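Local coordinates for osmotically inducible protein OsmC (Psychrobacter arcticus, PDB 2PN2) that is uncharacterised but belongs to the OsmC family, and probably takes part in detoxification and the response to osmotic stress, at residues R104-N116 with S139-H151. Numbering follows the deposited sequence.
With SO4 (sulfate ion), chain D.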
loop_
_atom_site.group_PDB
_atom_site.type_symbol
_atom_site.label_atom_id
_atom_site.label_comp_id
_atom_site.label_asym_id
_atom_site.label_seq_id
_atom_site.Cartn_x
_atom_site.Cartn_y
_atom_site.Cartn_z
ATOM N N ARG A 104 -0.908 -0.247 -17.269
ATOM C CA ARG A 104 -0.073 -0.861 -16.238
ATOM C C ARG A 104 -0.865 -0.904 -14.910
ATOM O O ARG A 104 -1.401 0.114 -14.474
ATOM C CB ARG A 104 1.256 -0.108 -16.049
ATOM C CG ARG A 104 2.157 -0.698 -14.933
ATOM C CD ARG A 104 3.602 -0.166 -14.993
ATOM N NE ARG A 104 4.414 -0.688 -13.875
ATOM C CZ ARG A 104 4.998 -1.895 -13.825
ATOM N NH1 ARG A 104 4.910 -2.765 -14.826
ATOM N NH2 ARG A 104 5.693 -2.237 -12.742
ATOM N N ARG A 105 -0.948 -2.088 -14.305
ATOM C CA ARG A 105 -1.689 -2.302 -13.062
ATOM C C ARG A 105 -1.297 -3.674 -12.516
ATOM O O ARG A 105 -0.733 -4.487 -13.250
ATOM C CB ARG A 105 -3.209 -2.269 -13.332
ATOM C CG ARG A 105 -3.678 -3.391 -14.278
ATOM C CD ARG A 105 -5.106 -3.297 -14.779
ATOM N NE ARG A 105 -5.426 -4.559 -15.471
ATOM C CZ ARG A 105 -5.258 -4.812 -16.774
ATOM N NH1 ARG A 105 -4.779 -3.901 -17.617
ATOM N NH2 ARG A 105 -5.575 -6.022 -17.242
ATOM N N VAL A 106 -1.620 -3.914 -11.254
ATOM C CA VAL A 106 -1.403 -5.210 -10.579
ATOM C C VAL A 106 -2.507 -6.164 -11.055
ATOM O O VAL A 106 -3.684 -5.774 -11.105
ATOM C CB VAL A 106 -1.474 -5.069 -9.033
ATOM C CG1 VAL A 106 -1.228 -6.435 -8.317
ATOM C CG2 VAL A 106 -0.464 -4.013 -8.519
ATOM N N SER A 107 -2.117 -7.377 -11.451
ATOM C CA SER A 107 -3.049 -8.439 -11.885
ATOM C C SER A 107 -3.101 -9.611 -10.882
ATOM O O SER A 107 -4.128 -10.280 -10.775
ATOM C CB SER A 107 -2.681 -8.953 -13.274
ATOM O OG SER A 107 -1.376 -9.537 -13.303
ATOM N N GLU A 108 -1.984 -9.909 -10.209
ATOM C CA GLU A 108 -1.960 -10.967 -9.205
ATOM C C GLU A 108 -1.046 -10.584 -8.049
ATOM O O GLU A 108 -0.056 -9.853 -8.245
ATOM C CB GLU A 108 -1.482 -12.314 -9.800
ATOM C CG GLU A 108 -2.059 -12.688 -11.172
ATOM C CD GLU A 108 -1.599 -14.054 -11.691
ATOM O OE1 GLU A 108 -0.983 -14.839 -10.942
ATOM O OE2 GLU A 108 -1.883 -14.341 -12.865
ATOM N N VAL A 109 -1.412 -11.026 -6.846
ATOM C CA VAL A 109 -0.536 -10.908 -5.675
ATOM C C VAL A 109 -0.487 -12.288 -5.049
ATOM O O VAL A 109 -1.539 -12.819 -4.613
ATOM C CB VAL A 109 -1.011 -9.876 -4.647
ATOM C CG1 VAL A 109 -0.073 -9.877 -3.449
ATOM C CG2 VAL A 109 -1.092 -8.480 -5.257
ATOM N N HIS A 110 0.701 -12.889 -5.026
ATOM C CA HIS A 110 0.879 -14.221 -4.422
ATOM C C HIS A 110 1.524 -14.014 -3.070
ATOM O O HIS A 110 2.554 -13.325 -2.977
ATOM C CB HIS A 110 1.719 -15.172 -5.282
ATOM C CG HIS A 110 1.274 -15.274 -6.708
ATOM N ND1 HIS A 110 2.094 -15.761 -7.699
ATOM C CD2 HIS A 110 0.128 -14.885 -7.324
ATOM C CE1 HIS A 110 1.453 -15.727 -8.855
ATOM N NE2 HIS A 110 0.264 -15.188 -8.656
ATOM N N ILE A 111 0.912 -14.578 -2.030
ATOM C CA ILE A 111 1.373 -14.448 -0.648
ATOM C C ILE A 111 1.594 -15.859 -0.124
ATOM O O ILE A 111 0.649 -16.626 -0.038
ATOM C CB ILE A 111 0.349 -13.694 0.250
ATOM C CG1 ILE A 111 -0.064 -12.349 -0.359
ATOM C CG2 ILE A 111 0.887 -13.504 1.685
ATOM C CD1 ILE A 111 -1.202 -12.453 -1.350
ATOM N N ALA A 112 2.852 -16.213 0.145
ATOM C CA ALA A 112 3.215 -17.519 0.699
ATOM C C ALA A 112 3.455 -17.300 2.190
ATOM O O ALA A 112 4.450 -16.667 2.573
ATOM C CB ALA A 112 4.472 -18.072 0.024
ATOM N N ILE A 113 2.561 -17.839 3.023
ATOM C CA ILE A 113 2.646 -17.661 4.484
ATOM C C ILE A 113 3.275 -18.893 5.163
ATOM O O ILE A 113 2.808 -20.006 4.975
ATOM C CB ILE A 113 1.276 -17.352 5.113
ATOM C CG1 ILE A 113 0.600 -16.152 4.421
ATOM C CG2 ILE A 113 1.439 -17.096 6.619
ATOM C CD1 ILE A 113 -0.728 -15.734 5.054
ATOM N N THR A 114 4.328 -18.675 5.949
ATOM C CA THR A 114 5.015 -19.744 6.672
ATOM C C THR A 114 4.887 -19.440 8.167
ATOM O O THR A 114 5.422 -18.452 8.657
ATOM C CB THR A 114 6.487 -19.900 6.210
ATOM O OG1 THR A 114 6.506 -20.153 4.795
ATOM C CG2 THR A 114 7.189 -21.072 6.922
ATOM N N PHE A 115 4.114 -20.271 8.860
ATOM C CA PHE A 115 3.929 -20.148 10.294
ATOM C C PHE A 115 5.145 -20.666 11.068
ATOM O O PHE A 115 5.814 -21.614 10.637
ATOM C CB PHE A 115 2.646 -20.854 10.741
ATOM C CG PHE A 115 1.425 -20.109 10.359
ATOM C CD1 PHE A 115 0.933 -19.101 11.188
ATOM C CD2 PHE A 115 0.805 -20.340 9.130
ATOM C CE1 PHE A 115 -0.206 -18.363 10.820
ATOM C CE2 PHE A 115 -0.333 -19.617 8.749
ATOM C CZ PHE A 115 -0.838 -18.624 9.598
ATOM N N ASN A 116 5.418 -20.004 12.197
ATOM C CA ASN A 116 6.510 -20.387 13.103
ATOM C C ASN A 116 6.349 -21.803 13.704
ATOM O O ASN A 116 7.349 -22.509 13.879
ATOM C CB ASN A 116 6.683 -19.342 14.234
ATOM C CG ASN A 116 5.418 -19.164 15.088
ATOM O OD1 ASN A 116 4.295 -19.312 14.594
ATOM N ND2 ASN A 116 5.603 -18.824 16.360
ATOM N N SER A 139 -10.304 -4.014 -0.602
ATOM C CA SER A 139 -10.017 -2.669 -1.085
ATOM C C SER A 139 -9.181 -2.631 -2.379
ATOM O O SER A 139 -8.979 -1.540 -2.917
ATOM C CB SER A 139 -9.292 -1.872 0.011
ATOM O OG SER A 139 -10.045 -1.815 1.219
ATOM N N ILE A 140 -8.650 -3.777 -2.830
ATOM C CA ILE A 140 -7.931 -3.864 -4.100
ATOM C C ILE A 140 -8.912 -4.258 -5.189
ATOM O O ILE A 140 -10.074 -4.600 -4.896
ATOM C CB ILE A 140 -6.641 -4.737 -4.056
ATOM C CG1 ILE A 140 -6.915 -6.235 -3.892
ATOM C CG2 ILE A 140 -5.739 -4.249 -2.942
ATOM C CD1 ILE A 140 -5.606 -7.099 -3.942
ATOM N N HIS A 141 -8.466 -4.150 -6.442
ATOM C CA HIS A 141 -9.311 -4.440 -7.586
ATOM C C HIS A 141 -9.764 -5.908 -7.511
ATOM O O HIS A 141 -8.897 -6.777 -7.366
ATOM C CB HIS A 141 -8.594 -4.190 -8.913
ATOM C CG HIS A 141 -9.532 -4.017 -10.059
ATOM N ND1 HIS A 141 -10.277 -5.054 -10.588
ATOM C CD2 HIS A 141 -9.849 -2.921 -10.782
ATOM C CE1 HIS A 141 -11.023 -4.592 -11.574
ATOM N NE2 HIS A 141 -10.768 -3.304 -11.721
ATOM N N PRO A 142 -11.099 -6.183 -7.549
ATOM C CA PRO A 142 -11.597 -7.584 -7.469
ATOM C C PRO A 142 -11.030 -8.565 -8.523
ATOM O O PRO A 142 -10.984 -9.761 -8.283
ATOM C CB PRO A 142 -13.122 -7.447 -7.642
ATOM C CG PRO A 142 -13.437 -6.067 -7.338
ATOM C CD PRO A 142 -12.220 -5.227 -7.621
ATOM N N ASP A 143 -10.629 -8.053 -9.677
ATOM C CA ASP A 143 -9.999 -8.867 -10.731
ATOM C C ASP A 143 -8.580 -9.344 -10.423
ATOM O O ASP A 143 -8.045 -10.172 -11.175
ATOM C CB ASP A 143 -10.027 -8.127 -12.073
ATOM C CG ASP A 143 -11.441 -7.934 -12.600
ATOM O OD1 ASP A 143 -12.409 -8.490 -12.016
ATOM O OD2 ASP A 143 -11.576 -7.236 -13.628
ATOM N N ILE A 144 -7.973 -8.817 -9.359
ATOM C CA ILE A 144 -6.666 -9.256 -8.903
ATOM C C ILE A 144 -6.790 -10.644 -8.282
ATOM O O ILE A 144 -7.645 -10.872 -7.407
ATOM C CB ILE A 144 -6.020 -8.250 -7.927
ATOM C CG1 ILE A 144 -5.677 -6.970 -8.697
ATOM C CG2 ILE A 144 -4.732 -8.818 -7.256
ATOM C CD1 ILE A 144 -5.299 -5.789 -7.821
ATOM N N PHE A 145 -5.972 -11.581 -8.777
ATOM C CA PHE A 145 -5.927 -12.925 -8.199
ATOM C C PHE A 145 -5.086 -12.825 -6.913
ATOM O O PHE A 145 -3.891 -12.552 -6.972
ATOM C CB PHE A 145 -5.393 -13.958 -9.216
ATOM C CG PHE A 145 -5.229 -15.362 -8.667
ATOM C CD1 PHE A 145 -6.126 -15.907 -7.720
ATOM C CD2 PHE A 145 -4.214 -16.179 -9.164
ATOM C CE1 PHE A 145 -5.960 -17.216 -7.229
ATOM C CE2 PHE A 145 -4.054 -17.494 -8.695
ATOM C CZ PHE A 145 -4.922 -18.009 -7.715
ATOM N N GLN A 146 -5.747 -12.932 -5.763
ATOM C CA GLN A 146 -5.083 -12.951 -4.446
ATOM C C GLN A 146 -4.830 -14.428 -4.137
ATOM O O GLN A 146 -5.743 -15.146 -3.755
ATOM C CB GLN A 146 -5.959 -12.302 -3.383
ATOM C CG GLN A 146 -6.314 -10.856 -3.705
ATOM C CD GLN A 146 -7.176 -10.213 -2.653
ATOM O OE1 GLN A 146 -6.981 -10.421 -1.451
ATOM N NE2 GLN A 146 -8.126 -9.401 -3.096
ATOM N N LYS A 147 -3.608 -14.892 -4.391
ATOM C CA LYS A 147 -3.224 -16.298 -4.203
ATOM C C LYS A 147 -2.473 -16.477 -2.897
ATOM O O LYS A 147 -1.316 -16.089 -2.791
ATOM C CB LYS A 147 -2.354 -16.749 -5.369
ATOM C CG LYS A 147 -1.991 -18.228 -5.385
ATOM C CD LYS A 147 -1.133 -18.518 -6.583
ATOM C CE LYS A 147 -0.725 -19.984 -6.652
ATOM N NZ LYS A 147 0.091 -20.273 -7.871
ATOM N N VAL A 148 -3.130 -17.092 -1.921
ATOM C CA VAL A 148 -2.554 -17.343 -0.614
ATOM C C VAL A 148 -2.255 -18.840 -0.442
ATOM O O VAL A 148 -3.122 -19.675 -0.681
ATOM C CB VAL A 148 -3.477 -16.840 0.507
ATOM C CG1 VAL A 148 -2.807 -17.012 1.865
ATOM C CG2 VAL A 148 -3.855 -15.368 0.278
ATOM N N ILE A 149 -1.012 -19.159 -0.085
ATOM C CA ILE A 149 -0.593 -20.537 0.228
ATOM C C ILE A 149 0.037 -20.516 1.635
ATOM O O ILE A 149 0.745 -19.556 1.978
ATOM C CB ILE A 149 0.335 -21.158 -0.864
ATOM C CG1 ILE A 149 1.663 -20.401 -1.020
ATOM C CG2 ILE A 149 -0.393 -21.199 -2.224
ATOM C CD1 ILE A 149 2.547 -20.876 -2.224
ATOM N N ILE A 150 -0.278 -21.532 2.447
ATOM C CA ILE A 150 0.267 -21.699 3.806
ATOM C C ILE A 150 1.313 -22.818 3.796
ATOM O O ILE A 150 0.993 -23.919 3.389
ATOM C CB ILE A 150 -0.813 -22.098 4.832
ATOM C CG1 ILE A 150 -1.901 -21.041 4.954
ATOM C CG2 ILE A 150 -0.193 -22.297 6.232
ATOM C CD1 ILE A 150 -3.072 -21.524 5.775
ATOM N N HIS A 151 2.545 -22.541 4.231
ATOM C CA HIS A 151 3.609 -23.563 4.321
ATOM C C HIS A 151 3.868 -23.897 5.787
ATOM O O HIS A 151 3.551 -23.108 6.686
ATOM C CB HIS A 151 4.919 -23.106 3.662
ATOM C CG HIS A 151 4.772 -22.641 2.242
ATOM N ND1 HIS A 151 5.506 -21.593 1.722
ATOM C CD2 HIS A 151 3.953 -23.054 1.246
ATOM C CE1 HIS A 151 5.168 -21.404 0.459
ATOM N NE2 HIS A 151 4.224 -22.272 0.146
HETATM S S SO4 D . 5.224 0.597 -10.152
HETATM O O1 SO4 D . 5.974 -0.581 -9.709
HETATM O O2 SO4 D . 4.717 1.352 -8.999
HETATM O O3 SO4 D . 6.147 1.445 -10.900
HETATM O O4 SO4 D . 4.123 0.188 -11.018
HETATM O O HOH W 1 -5.968 -11.283 -12.688
#
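Seven backbone hydrogen bonds join strand 105-114 to strand 145-150 in parallel. The ladder opens with Phe145 N to Ser107 O at 3.0 Å and closes with His151 N to Ile113 O at 2.7 Å. A water bridges the carbonyl oxygens of Ser107 and Asp143 just before the first bond. Beside the ladder, His110 NE2 donates to Glu108 OE1 at 2.6 Å, on the anti lone pair and in the ring plane. This bond restrains the rotation of the imidazole. Lys147 CD then lies over one face of that ring, 4.0 Å from its centroid. Lys147 reaches it with a fully extended chain, CG anti to the backbone N (chi1 -174°). The strands are the two ends of a right-handed beta-alpha-beta crossover through helix 121-132, within the OsmC-like region. Strand 92-100 pairs antiparallel with the far edge of 105-114, where Ser107 and Glu108 form a classic beta bulge opposite Val98. The face carrying Val109, Ile111, Ile113, Val148 and Ile150 is mostly apolar and turns toward helices 61-83 and 121-132. Gln146 is its polar exception; its NE2 bonds to Ala137 O. There Ile113 CD1 meets Val148 CG1 at 4.0 Å, and Val148 also packs on Met73, Tyr128 and Leu132. Ile150 CG2 abuts the edge of the Phe115 ring, 3.6 Å from CD2. At the opposite end, Ile144 CD1 touches Val106 CB at 4.1 Å. Back on the His110 face, Ala112 CB packs against Ile149 CG1.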